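Local structure of protein, Family 18 Chitinase (Crocus vernus, 3SIM) at residues I122-E127 against R143-L148; T136-I141 against F173-N178; A171-N174 against A179-H182; G201-A206 against K246-A251. The protein probably hydrolyses the beta-1,4 linkages of chitin, as a plant glycosyl hydrolase of family 18 built on a TIM barrel. All coordinates share one frame; numbering follows the deposited sequence.

Contact 1 of 4, residues I122-E127 against R143-L148; sequences IDIDYE and RLITTL
I122, I124 and I145 meet through aliphatic branches alone; the flat groups nearby, the D123 and D125 carboxylates and the Y126 ring, offer neither face nor edge to segment 143-148. The Y126 ring instead packs edge-to-face with F94, and the D123 carboxylate is hydrogen-bonded to the hydroxyls of S81, S158 and S160. This division follows from the alternation of a strand: the isoleucines face the helix while D123 points away from it. The sequence D-I-D-Y-E is the end of the DxxDxDxE signature of family 18, whose final glutamate is the proton donor in active relatives, a role E127 probably shares. On the helix side, I145 carries the contact. Its CB does not aim at the strand, but the chain is nearly extended (chi2 164°), which brings its end across to the isoleucines. I122 CD1 meets I145 CG1 part-way along that chain at 4.2 Å, and I124 CD1 meets I145 CD1 end to end at 4.3 Å. Branched, purely apolar residues suit this buried seam, and isoleucine is also at home in a strand. The segments belong to a beta-alpha-beta unit, strand 121-125, helix 134-150 and parallel strand 156-159. I145 also rests on A157 of strand 156-159. L144 and L148, whose CB atoms point toward the strand, touch L110 and T111 of helix 99-116, so helix 134-150 packs over its own strand and beside the preceding helix.

Contact 2 of 4, residues T136-I141 against F173-N178; sequences TFAECI and FNEYKN
A138 and E139 meet E175 and Y176 where two successive outer helices of the TIM barrel, 134-150 and 166-175, lie side by side. The packing component centres on A138. Its CB touches the flat carboxylate of E175, 3.8 Å from OE1 and almost as near OE2, and a residue this small suits a place where the CA atoms of A138 and E175 come within 7.0 Å. The E175 chain is extended beyond CG, which carries the carboxylate across to the neighbouring helix.

The polar component is between two acids. E139 OE2 and E175 OE1 are 5.4 Å apart, like charges that would probably disfavour each other, and a water lies between them. It sits 3.2 Å from E139 OE2, placed to donate but with competing acceptors; its distance to E175 OE1, 2.5 Å, is so short that this half of the tentative bridge is doubtful. Acids fit this solvent-accessible edge of the helix pair, where both residues remain at least partly accessible.

The aromatic component is Y176, the first residue to leave helical geometry after helix 166-175. With CG anti to the carbonyl carbon (chi1 -62°), its ring reaches helix 134-150, meeting the backbone of A138 and E139 and the side chain of T146. Cutting the ring back to the methyl of an alanine would probably open a gap beside helix 134-150 and leave A138 O and T146 without their aromatic neighbour. The ring approaches obliquely: CE2 of Y176 stands 3.4 Å from A138 O, while OH of Y176 lies 4.0 Å from E139 CA.

Contact 3 of 4, residues A171-N174 against A179-H182; sequences ALFN and AINH
I180 sends a single methyl, CD1, between L172 and F173 of helix 166-175. That methyl lies 4.3 Å from L172 CG, 4.2 Å from F173 CA and 4.4 Å from F173 CD2, approaching the F173 ring obliquely. A long branched residue suits the place: its CB already points at the helix, and CG1 anti to the carbonyl carbon (chi1 -63°) carries CD1 onward to the helix surface. From the helix, both partners start off to the flank and bend their ends closer; F173 does so with its ring carbon anti to the backbone nitrogen (chi1 -180°).

In a TIM barrel such a loop returns the chain from a helix to the next parallel strand, here 182-184, at the end of the barrel away from the catalytic face. The loop thus lies back against the helix it has just left, with I180 at the point of contact.

The next shell packs around both sides. L172 packs on I141 of helix 134-150 and I159 of strand 156-159, and the F173 ring has Y210 edge-to-face. Beside I180, A179 rests on I145 and T146 while its carbonyl accepts a hydrogen bond from K149 NZ, and the backbone of N181 is bonded to A157.

Contact 4 of 4, residues G201-A206 against K246-A251; sequences GYYNNA and KLHGIA
K246 NZ donates a hydrogen bond to N204 OD1 at 2.9 Å, joining helix 196-209 to the loop before strand 250-253. The ammonium comes in at 132° to the C=O bond, tilted 25° from the carbonyl plane. The two side chains cross at about a right angle, the lysine extended beyond CG so that its length spans the gap. An asparagine offers a neutral acceptor at this partly exposed site; a valine in its place would probably leave the K246 ammonium without this mate, near the like charge of K244.

Deeper in, Y203 reaches across the contact with its hydroxyl. CG stands opposite the backbone N (chi1 178°), and the ring extends toward the loop until OH of Y203 is 3.3 Å from K246 O. The same OH meets the edge of the H248 imidazole near its plane, 3.6 Å from H248 CD2. A hydrogen bond to V215 O gives the buried hydroxyl a polar partner while the ring can pack among apolar groups.

Among those groups are I217 of strand 215-220, L241 of helix 230-243 and F187. G249 and A251 are in turn backbone-bonded to I217, and I250 to V4, which sets strand 250-253 between strands 215-220 and 2-7 of the barrel.

How the contacts relate
Contacts 1, 2 and 3 form one continuous region of the barrel wall, their centres 6 to 10 Å apart. Contacts 1 and 2 share helix 134-150 and alternate along the chain; contacts 2 and 3 share helix 166-175, including F173 and N174. I141 connects them, its CG2 lying 3.7 Å from I124 CD1 and 3.5 Å from L172 CD2. Contact 4 comes last in sequence and stands apart, its centre about 22 Å from those of contacts 1 and 2 and about 16 Å from that of contact 3, yet it reaches the same sheet as contact 1. Together they sample strand-to-helix, helix-to-helix and helix-to-loop packing around the barrel that carries the family 18 signature.

Contact 1 of 4, residues I122-E127 against R143-L148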
loop_
_atom_site.group_PDB
_atom_site.type_symbol
_atom_site.label_atom_id
_atom_site.label_comp_id
_atom_site.label_asym_id
_atom_site.label_seq_id
_atom_site.Cartn_x
_atom_site.Cartn_y
_atom_site.Cartn_z
ATOM N N ILE A 122 -8.058 1.995 3.262
ATOM C CA ILE A 122 -7.449 2.271 1.959
ATOM C C ILE A 122 -5.946 2.634 2.004
ATOM O O ILE A 122 -5.431 3.032 3.017
ATOM C CB ILE A 122 -8.227 3.253 1.043
ATOM C CG1 ILE A 122 -7.900 4.701 1.323
ATOM C CG2 ILE A 122 -9.659 3.057 1.134
ATOM C CD1 ILE A 122 -7.990 5.037 2.638
ATOM N N ASP A 123 -5.297 2.492 0.878
ATOM C CA ASP A 123 -3.906 2.845 0.685
ATOM C C ASP A 123 -3.781 3.707 -0.580
ATOM O O ASP A 123 -4.427 3.468 -1.542
ATOM C CB ASP A 123 -2.996 1.628 0.592
ATOM C CG ASP A 123 -1.536 1.978 0.148
ATOM O OD1 ASP A 123 -0.861 2.806 0.750
ATOM O OD2 ASP A 123 -1.109 1.474 -0.849
ATOM N N ILE A 124 -2.894 4.668 -0.537
ATOM C CA ILE A 124 -2.715 5.540 -1.675
ATOM C C ILE A 124 -1.425 5.265 -2.442
ATOM O O ILE A 124 -0.368 5.419 -1.916
ATOM C CB ILE A 124 -2.777 7.034 -1.303
ATOM C CG1 ILE A 124 -3.920 7.321 -0.309
ATOM C CG2 ILE A 124 -2.754 7.853 -2.496
ATOM C CD1 ILE A 124 -5.255 7.034 -0.809
ATOM N N ASP A 125 -1.547 4.790 -3.658
ATOM C CA ASP A 125 -0.399 4.427 -4.493
ATOM C C ASP A 125 -0.382 5.002 -5.946
ATOM O O ASP A 125 -0.063 4.322 -6.852
ATOM C CB ASP A 125 -0.087 2.920 -4.450
ATOM C CG ASP A 125 1.264 2.532 -5.240
ATOM O OD1 ASP A 125 1.220 1.575 -5.943
ATOM O OD2 ASP A 125 2.239 3.232 -5.164
ATOM N N TYR A 126 -0.789 6.245 -6.133
ATOM C CA TYR A 126 -0.533 6.928 -7.371
ATOM C C TYR A 126 0.984 7.247 -7.521
ATOM O O TYR A 126 1.618 7.631 -6.593
ATOM C CB TYR A 126 -1.382 8.146 -7.529
ATOM C CG TYR A 126 -2.806 7.905 -7.794
ATOM C CD1 TYR A 126 -3.266 7.675 -9.077
ATOM C CD2 TYR A 126 -3.730 7.945 -6.768
ATOM C CE1 TYR A 126 -4.581 7.449 -9.314
ATOM C CE2 TYR A 126 -5.033 7.751 -6.997
ATOM C CZ TYR A 126 -5.478 7.494 -8.267
ATOM O OH TYR A 126 -6.781 7.287 -8.455
ATOM N N GLU A 127 1.530 7.003 -8.692
ATOM C CA GLU A 127 2.942 7.165 -8.986
ATOM C C GLU A 127 3.353 8.138 -10.171
ATOM O O GLU A 127 4.498 8.319 -10.468
ATOM C CB GLU A 127 3.622 5.787 -9.056
ATOM C CG GLU A 127 3.388 4.857 -7.829
ATOM C CD GLU A 127 4.159 3.531 -7.854
ATOM O OE1 GLU A 127 4.805 3.218 -8.810
ATOM O OE2 GLU A 127 4.117 2.796 -6.905
ATOM N N ARG A 143 -9.658 15.101 0.989
ATOM C CA ARG A 143 -11.103 15.091 1.120
ATOM C C ARG A 143 -11.690 13.663 1.090
ATOM O O ARG A 143 -12.472 13.357 1.879
ATOM C CB ARG A 143 -11.798 16.013 0.109
ATOM C CG ARG A 143 -11.721 17.486 0.459
ATOM C CD ARG A 143 -12.236 18.424 -0.628
ATOM N NE ARG A 143 -13.607 18.209 -1.000
ATOM C CZ ARG A 143 -14.258 18.896 -1.922
ATOM N NH1 ARG A 143 -15.497 18.595 -2.182
ATOM N NH2 ARG A 143 -13.668 19.846 -2.583
ATOM N N LEU A 144 -11.196 12.802 0.220
ATOM C CA LEU A 144 -11.641 11.420 0.164
ATOM C C LEU A 144 -11.413 10.658 1.475
ATOM O O LEU A 144 -12.335 10.130 1.954
ATOM C CB LEU A 144 -10.823 10.676 -0.876
ATOM C CG LEU A 144 -11.307 9.457 -1.647
ATOM C CD1 LEU A 144 -10.207 8.485 -2.080
ATOM C CD2 LEU A 144 -12.554 8.774 -1.165
ATOM N N ILE A 145 -10.220 10.660 2.025
ATOM C CA ILE A 145 -9.978 9.958 3.256
ATOM C C ILE A 145 -10.818 10.521 4.422
ATOM O O ILE A 145 -11.432 9.792 5.077
ATOM C CB ILE A 145 -8.503 9.980 3.604
ATOM C CG1 ILE A 145 -7.707 9.267 2.520
ATOM C CG2 ILE A 145 -8.249 9.428 5.006
ATOM C CD1 ILE A 145 -6.294 9.532 2.551
ATOM N N THR A 146 -10.863 11.832 4.536
ATOM C CA THR A 146 -11.550 12.538 5.589
ATOM C C THR A 146 -13.040 12.170 5.542
ATOM O O THR A 146 -13.562 11.754 6.524
ATOM C CB THR A 146 -11.343 14.096 5.516
ATOM O OG1 THR A 146 -9.986 14.464 5.743
ATOM C CG2 THR A 146 -12.179 14.764 6.531
ATOM N N THR A 147 -13.633 12.200 4.361
ATOM C CA THR A 147 -15.034 11.830 4.174
ATOM C C THR A 147 -15.377 10.388 4.507
ATOM O O THR A 147 -16.315 10.129 5.163
ATOM C CB THR A 147 -15.554 12.102 2.719
ATOM O OG1 THR A 147 -15.463 13.466 2.429
ATOM C CG2 THR A 147 -16.986 11.678 2.541
ATOM N N LEU A 148 -14.579 9.468 4.006
ATOM C CA LEU A 148 -14.765 8.069 4.204
ATOM C C LEU A 148 -14.681 7.731 5.722
ATOM O O LEU A 148 -15.517 7.048 6.194
ATOM C CB LEU A 148 -13.781 7.268 3.362
ATOM C CG LEU A 148 -13.996 7.199 1.829
ATOM C CD1 LEU A 148 -12.894 6.403 1.240
ATOM C CD2 LEU A 148 -15.296 6.645 1.476
#

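Contact 2 of 4, residues T136-I141 against F173-N178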
loop_
_atom_site.group_PDB
_atom_site.type_symbol
_atom_site.label_atom_id
_atom_site.label_comp_id
_atom_site.label_asym_id
_atom_site.label_seq_id
_atom_site.Cartn_x
_atom_site.Cartn_y
_atom_site.Cartn_z
ATOM N N THR A 136 -3.861 19.891 -6.073
ATOM C CA THR A 136 -5.037 19.222 -6.600
ATOM C C THR A 136 -5.133 17.775 -6.116
ATOM O O THR A 136 -6.142 17.369 -5.645
ATOM C CB THR A 136 -5.120 19.307 -8.190
ATOM O OG1 THR A 136 -5.316 20.652 -8.619
ATOM C CG2 THR A 136 -6.192 18.421 -8.720
ATOM N N PHE A 137 -4.011 17.074 -6.186
ATOM C CA PHE A 137 -3.812 15.742 -5.599
ATOM C C PHE A 137 -4.000 15.724 -4.075
ATOM O O PHE A 137 -4.689 14.942 -3.588
ATOM C CB PHE A 137 -2.369 15.220 -5.913
ATOM C CG PHE A 137 -2.056 13.825 -5.380
ATOM C CD1 PHE A 137 -2.708 12.686 -5.865
ATOM C CD2 PHE A 137 -1.142 13.643 -4.387
ATOM C CE1 PHE A 137 -2.375 11.431 -5.330
ATOM C CE2 PHE A 137 -0.869 12.419 -3.907
ATOM C CZ PHE A 137 -1.436 11.332 -4.374
ATOM N N ALA A 138 -3.391 16.643 -3.358
ATOM C CA ALA A 138 -3.541 16.702 -1.926
ATOM C C ALA A 138 -4.995 16.907 -1.466
ATOM O O ALA A 138 -5.429 16.257 -0.597
ATOM C CB ALA A 138 -2.635 17.755 -1.334
ATOM N N GLU A 139 -5.682 17.823 -2.108
ATOM C CA GLU A 139 -7.069 18.123 -1.869
ATOM C C GLU A 139 -8.029 16.984 -2.203
ATOM O O GLU A 139 -8.795 16.685 -1.387
ATOM C CB GLU A 139 -7.527 19.353 -2.634
ATOM C CG GLU A 139 -7.294 20.657 -2.036
ATOM C CD GLU A 139 -7.700 21.836 -2.958
ATOM O OE1 GLU A 139 -8.868 21.919 -3.383
ATOM O OE2 GLU A 139 -6.820 22.655 -3.231
ATOM N N CYS A 140 -7.886 16.344 -3.357
ATOM C CA CYS A 140 -8.702 15.227 -3.741
ATOM C C CYS A 140 -8.551 14.039 -2.753
ATOM O O CYS A 140 -9.532 13.577 -2.230
ATOM C CB CYS A 140 -8.318 14.749 -5.152
ATOM S SG CYS A 140 -8.898 15.673 -6.590
ATOM N N ILE A 141 -7.323 13.607 -2.516
ATOM C CA ILE A 141 -7.064 12.526 -1.603
ATOM C C ILE A 141 -7.425 12.853 -0.151
ATOM O O ILE A 141 -7.975 12.042 0.510
ATOM C CB ILE A 141 -5.629 11.958 -1.695
ATOM C CG1 ILE A 141 -5.280 11.643 -3.143
ATOM C CG2 ILE A 141 -5.432 10.769 -0.781
ATOM C CD1 ILE A 141 -6.052 10.570 -3.724
ATOM N N PHE A 173 0.465 14.941 2.984
ATOM C CA PHE A 173 0.796 14.726 4.407
ATOM C C PHE A 173 0.751 16.004 5.269
ATOM O O PHE A 173 0.089 16.001 6.226
ATOM C CB PHE A 173 2.111 13.950 4.597
ATOM C CG PHE A 173 2.489 13.698 6.050
ATOM C CD1 PHE A 173 3.377 14.506 6.692
ATOM C CD2 PHE A 173 1.955 12.646 6.757
ATOM C CE1 PHE A 173 3.713 14.263 7.982
ATOM C CE2 PHE A 173 2.304 12.413 8.044
ATOM C CZ PHE A 173 3.186 13.225 8.649
ATOM N N ASN A 174 1.418 17.071 4.852
ATOM C CA ASN A 174 1.374 18.341 5.519
ATOM C C ASN A 174 -0.032 18.979 5.560
ATOM O O ASN A 174 -0.394 19.514 6.535
ATOM C CB ASN A 174 2.398 19.318 4.957
ATOM C CG ASN A 174 3.839 18.869 5.161
ATOM O OD1 ASN A 174 4.633 19.055 4.319
ATOM N ND2 ASN A 174 4.135 18.309 6.269
ATOM N N GLU A 175 -0.774 18.874 4.486
ATOM C CA GLU A 175 -2.173 19.263 4.473
ATOM C C GLU A 175 -3.227 18.438 5.280
ATOM O O GLU A 175 -4.218 18.969 5.638
ATOM C CB GLU A 175 -2.660 19.602 3.057
ATOM C CG GLU A 175 -1.885 20.723 2.373
ATOM C CD GLU A 175 -2.300 20.930 0.911
ATOM O OE1 GLU A 175 -3.452 20.882 0.617
ATOM O OE2 GLU A 175 -1.495 21.171 0.039
ATOM N N TYR A 176 -3.020 17.139 5.429
ATOM C CA TYR A 176 -3.966 16.199 6.036
ATOM C C TYR A 176 -3.351 15.179 7.019
ATOM O O TYR A 176 -3.732 14.056 7.029
ATOM C CB TYR A 176 -4.835 15.486 4.980
ATOM C CG TYR A 176 -5.706 16.395 4.153
ATOM C CD1 TYR A 176 -7.006 16.600 4.467
ATOM C CD2 TYR A 176 -5.178 17.087 3.100
ATOM C CE1 TYR A 176 -7.808 17.467 3.707
ATOM C CE2 TYR A 176 -5.893 17.944 2.368
ATOM C CZ TYR A 176 -7.242 18.152 2.649
ATOM O OH TYR A 176 -7.957 19.007 1.885
ATOM N N LYS A 177 -2.434 15.610 7.857
ATOM C CA LYS A 177 -1.633 14.729 8.728
ATOM C C LYS A 177 -2.487 13.896 9.681
ATOM O O LYS A 177 -2.228 12.756 9.832
ATOM C CB LYS A 177 -0.466 15.453 9.426
ATOM C CG LYS A 177 -0.161 15.014 10.848
ATOM C CD LYS A 177 -0.933 15.812 11.827
ATOM C CE LYS A 177 -0.366 17.208 12.067
ATOM N NZ LYS A 177 -1.393 18.203 12.272
ATOM N N ASN A 178 -3.551 14.443 10.215
ATOM C CA ASN A 178 -4.451 13.641 11.026
ATOM C C ASN A 178 -5.306 12.580 10.325
ATOM O O ASN A 178 -5.911 11.811 10.966
ATOM C CB ASN A 178 -5.362 14.496 11.860
ATOM C CG ASN A 178 -6.265 15.278 11.057
ATOM O OD1 ASN A 178 -7.175 14.787 10.417
HETATM O O HOH W 1 -4.290 22.089 -1.420
#

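Contact 3 of 4, residues A171-N174 against A179-H182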
loop_
_atom_site.group_PDB
_atom_site.type_symbol
_atom_site.label_atom_id
_atom_site.label_comp_id
_atom_site.label_asym_id
_atom_site.label_seq_id
_atom_site.Cartn_x
_atom_site.Cartn_y
_atom_site.Cartn_z
ATOM N N ALA A 171 2.921 17.219 0.225
ATOM C CA ALA A 171 1.794 18.122 0.164
ATOM C C ALA A 171 0.554 17.469 0.808
ATOM O O ALA A 171 -0.038 18.058 1.595
ATOM C CB ALA A 171 1.490 18.494 -1.208
ATOM N N LEU A 172 0.272 16.228 0.475
ATOM C CA LEU A 172 -0.856 15.517 1.038
ATOM C C LEU A 172 -0.724 15.339 2.562
ATOM O O LEU A 172 -1.638 15.580 3.290
ATOM C CB LEU A 172 -1.047 14.151 0.382
ATOM C CG LEU A 172 -2.101 13.157 0.892
ATOM C CD1 LEU A 172 -3.427 13.789 1.033
ATOM C CD2 LEU A 172 -2.217 11.902 0.062
ATOM N N PHE A 173 0.465 14.941 2.984
ATOM C CA PHE A 173 0.796 14.726 4.407
ATOM C C PHE A 173 0.751 16.004 5.269
ATOM O O PHE A 173 0.089 16.001 6.226
ATOM C CB PHE A 173 2.111 13.950 4.597
ATOM C CG PHE A 173 2.489 13.698 6.050
ATOM C CD1 PHE A 173 3.377 14.506 6.692
ATOM C CD2 PHE A 173 1.955 12.646 6.757
ATOM C CE1 PHE A 173 3.713 14.263 7.982
ATOM C CE2 PHE A 173 2.304 12.413 8.044
ATOM C CZ PHE A 173 3.186 13.225 8.649
ATOM N N ASN A 174 1.418 17.071 4.852
ATOM C CA ASN A 174 1.374 18.341 5.519
ATOM C C ASN A 174 -0.032 18.979 5.560
ATOM O O ASN A 174 -0.394 19.514 6.535
ATOM C CB ASN A 174 2.398 19.318 4.957
ATOM C CG ASN A 174 3.839 18.869 5.161
ATOM O OD1 ASN A 174 4.633 19.055 4.319
ATOM N ND2 ASN A 174 4.135 18.309 6.269
ATOM N N ALA A 179 -5.403 12.609 9.015
ATOM C CA ALA A 179 -6.118 11.593 8.262
ATOM C C ALA A 179 -5.346 10.316 7.870
ATOM O O ALA A 179 -5.945 9.333 7.529
ATOM C CB ALA A 179 -6.783 12.189 7.046
ATOM N N ILE A 180 -4.034 10.397 7.916
ATOM C CA ILE A 180 -3.129 9.324 7.559
ATOM C C ILE A 180 -2.518 8.585 8.802
ATOM O O ILE A 180 -1.815 9.162 9.603
ATOM C CB ILE A 180 -2.010 9.844 6.652
ATOM C CG1 ILE A 180 -2.535 10.381 5.334
ATOM C CG2 ILE A 180 -1.050 8.817 6.382
ATOM C CD1 ILE A 180 -1.810 11.429 4.839
ATOM N N ASN A 181 -2.866 7.320 8.917
ATOM C CA ASN A 181 -2.359 6.433 9.930
ATOM C C ASN A 181 -0.889 5.977 9.947
ATOM O O ASN A 181 -0.342 5.944 10.972
ATOM C CB ASN A 181 -3.274 5.273 10.136
ATOM C CG ASN A 181 -4.636 5.710 10.561
ATOM O OD1 ASN A 181 -4.851 6.058 11.643
ATOM N ND2 ASN A 181 -5.492 5.758 9.672
ATOM N N HIS A 182 -0.352 5.602 8.803
ATOM C CA HIS A 182 1.031 5.185 8.612
ATOM C C HIS A 182 1.480 5.283 7.147
ATOM O O HIS A 182 0.691 5.487 6.278
ATOM C CB HIS A 182 1.326 3.781 9.145
ATOM C CG HIS A 182 0.341 2.757 8.713
ATOM N ND1 HIS A 182 0.523 1.985 7.607
ATOM C CD2 HIS A 182 -0.849 2.399 9.224
ATOM C CE1 HIS A 182 -0.499 1.184 7.461
ATOM N NE2 HIS A 182 -1.347 1.421 8.430
#

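Contact 4 of 4, residues G201-A206 against K246-A251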
loop_
_atom_site.group_PDB
_atom_site.type_symbol
_atom_site.label_atom_id
_atom_site.label_comp_id
_atom_site.label_asym_id
_atom_site.label_seq_id
_atom_site.Cartn_x
_atom_site.Cartn_y
_atom_site.Cartn_z
ATOM N N GLY A 201 20.363 5.468 6.811
ATOM C CA GLY A 201 20.325 6.865 6.427
ATOM C C GLY A 201 19.052 7.245 5.654
ATOM O O GLY A 201 18.458 8.253 5.895
ATOM N N TYR A 202 18.636 6.372 4.766
ATOM C CA TYR A 202 17.384 6.579 4.030
ATOM C C TYR A 202 16.162 6.564 4.958
ATOM O O TYR A 202 15.316 7.362 4.814
ATOM C CB TYR A 202 17.201 5.641 2.826
ATOM C CG TYR A 202 18.227 5.769 1.709
ATOM C CD1 TYR A 202 18.803 6.989 1.377
ATOM C CD2 TYR A 202 18.643 4.665 1.020
ATOM C CE1 TYR A 202 19.744 7.086 0.397
ATOM C CE2 TYR A 202 19.576 4.757 0.051
ATOM C CZ TYR A 202 20.117 5.962 -0.265
ATOM O OH TYR A 202 21.019 6.010 -1.241
ATOM N N TYR A 203 16.133 5.638 5.894
ATOM C CA TYR A 203 15.079 5.565 6.864
ATOM C C TYR A 203 14.975 6.824 7.725
ATOM O O TYR A 203 13.929 7.364 7.851
ATOM C CB TYR A 203 15.166 4.345 7.795
ATOM C CG TYR A 203 14.046 4.419 8.795
ATOM C CD1 TYR A 203 14.189 5.038 9.999
ATOM C CD2 TYR A 203 12.795 3.999 8.450
ATOM C CE1 TYR A 203 13.129 5.177 10.833
ATOM C CE2 TYR A 203 11.747 4.112 9.260
ATOM C CZ TYR A 203 11.885 4.695 10.456
ATOM O OH TYR A 203 10.815 4.793 11.250
ATOM N N ASN A 204 16.074 7.277 8.273
ATOM C CA ASN A 204 16.070 8.486 9.037
ATOM C C ASN A 204 15.658 9.722 8.192
ATOM O O ASN A 204 14.989 10.553 8.690
ATOM C CB ASN A 204 17.332 8.677 9.862
ATOM C CG ASN A 204 17.529 7.581 10.969
ATOM O OD1 ASN A 204 16.751 7.352 11.836
ATOM N ND2 ASN A 204 18.626 7.002 10.924
ATOM N N ASN A 205 16.040 9.756 6.928
ATOM C CA ASN A 205 15.641 10.805 6.014
ATOM C C ASN A 205 14.091 10.817 5.833
ATOM O O ASN A 205 13.499 11.835 5.941
ATOM C CB ASN A 205 16.261 10.647 4.628
ATOM C CG ASN A 205 17.776 10.933 4.549
ATOM O OD1 ASN A 205 18.363 11.590 5.354
ATOM N ND2 ASN A 205 18.362 10.461 3.490
ATOM N N ALA A 206 13.510 9.639 5.612
ATOM C CA ALA A 206 12.075 9.447 5.476
ATOM C C ALA A 206 11.235 9.860 6.725
ATOM O O ALA A 206 10.251 10.540 6.585
ATOM C CB ALA A 206 11.782 8.086 5.119
ATOM N N LYS A 246 12.516 2.273 16.872
ATOM C CA LYS A 246 12.151 2.849 15.584
ATOM C C LYS A 246 11.412 1.968 14.526
ATOM O O LYS A 246 11.287 2.372 13.423
ATOM C CB LYS A 246 13.391 3.481 14.974
ATOM C CG LYS A 246 14.008 4.682 15.699
ATOM C CD LYS A 246 14.981 5.356 14.769
ATOM C CE LYS A 246 15.905 6.330 15.392
ATOM N NZ LYS A 246 17.125 6.529 14.637
ATOM N N LEU A 247 11.014 0.764 14.883
ATOM C CA LEU A 247 10.401 -0.155 13.960
ATOM C C LEU A 247 8.879 -0.131 14.103
ATOM O O LEU A 247 8.347 -0.690 14.980
ATOM C CB LEU A 247 10.926 -1.581 14.147
ATOM C CG LEU A 247 10.404 -2.614 13.150
ATOM C CD1 LEU A 247 10.715 -2.232 11.773
ATOM C CD2 LEU A 247 10.830 -4.000 13.483
ATOM N N HIS A 248 8.230 0.637 13.279
ATOM C CA HIS A 248 6.774 0.706 13.185
ATOM C C HIS A 248 6.066 -0.521 12.619
ATOM O O HIS A 248 4.963 -0.794 12.956
ATOM C CB HIS A 248 6.310 1.973 12.480
ATOM C CG HIS A 248 6.762 3.228 13.146
ATOM N ND1 HIS A 248 6.244 3.661 14.325
ATOM C CD2 HIS A 248 7.687 4.134 12.795
ATOM C CE1 HIS A 248 6.831 4.769 14.683
ATOM N NE2 HIS A 248 7.721 5.074 13.775
ATOM N N GLY A 249 6.733 -1.176 11.692
ATOM C CA GLY A 249 6.260 -2.339 10.981
ATOM C C GLY A 249 6.985 -2.656 9.673
ATOM O O GLY A 249 7.861 -1.955 9.260
ATOM N N ILE A 250 6.606 -3.745 9.041
ATOM C CA ILE A 250 7.184 -4.152 7.777
ATOM C C ILE A 250 6.104 -4.381 6.684
ATOM O O ILE A 250 5.130 -5.051 6.901
ATOM C CB ILE A 250 8.035 -5.438 7.876
ATOM C CG1 ILE A 250 9.198 -5.285 8.826
ATOM C CG2 ILE A 250 8.453 -5.925 6.504
ATOM C CD1 ILE A 250 9.697 -6.490 9.397
ATOM N N ALA A 251 6.344 -3.819 5.531
ATOM C CA ALA A 251 5.491 -3.982 4.362
ATOM C C ALA A 251 6.130 -4.807 3.196
ATOM O O ALA A 251 7.243 -4.593 2.798
ATOM C CB ALA A 251 5.074 -2.665 3.879
#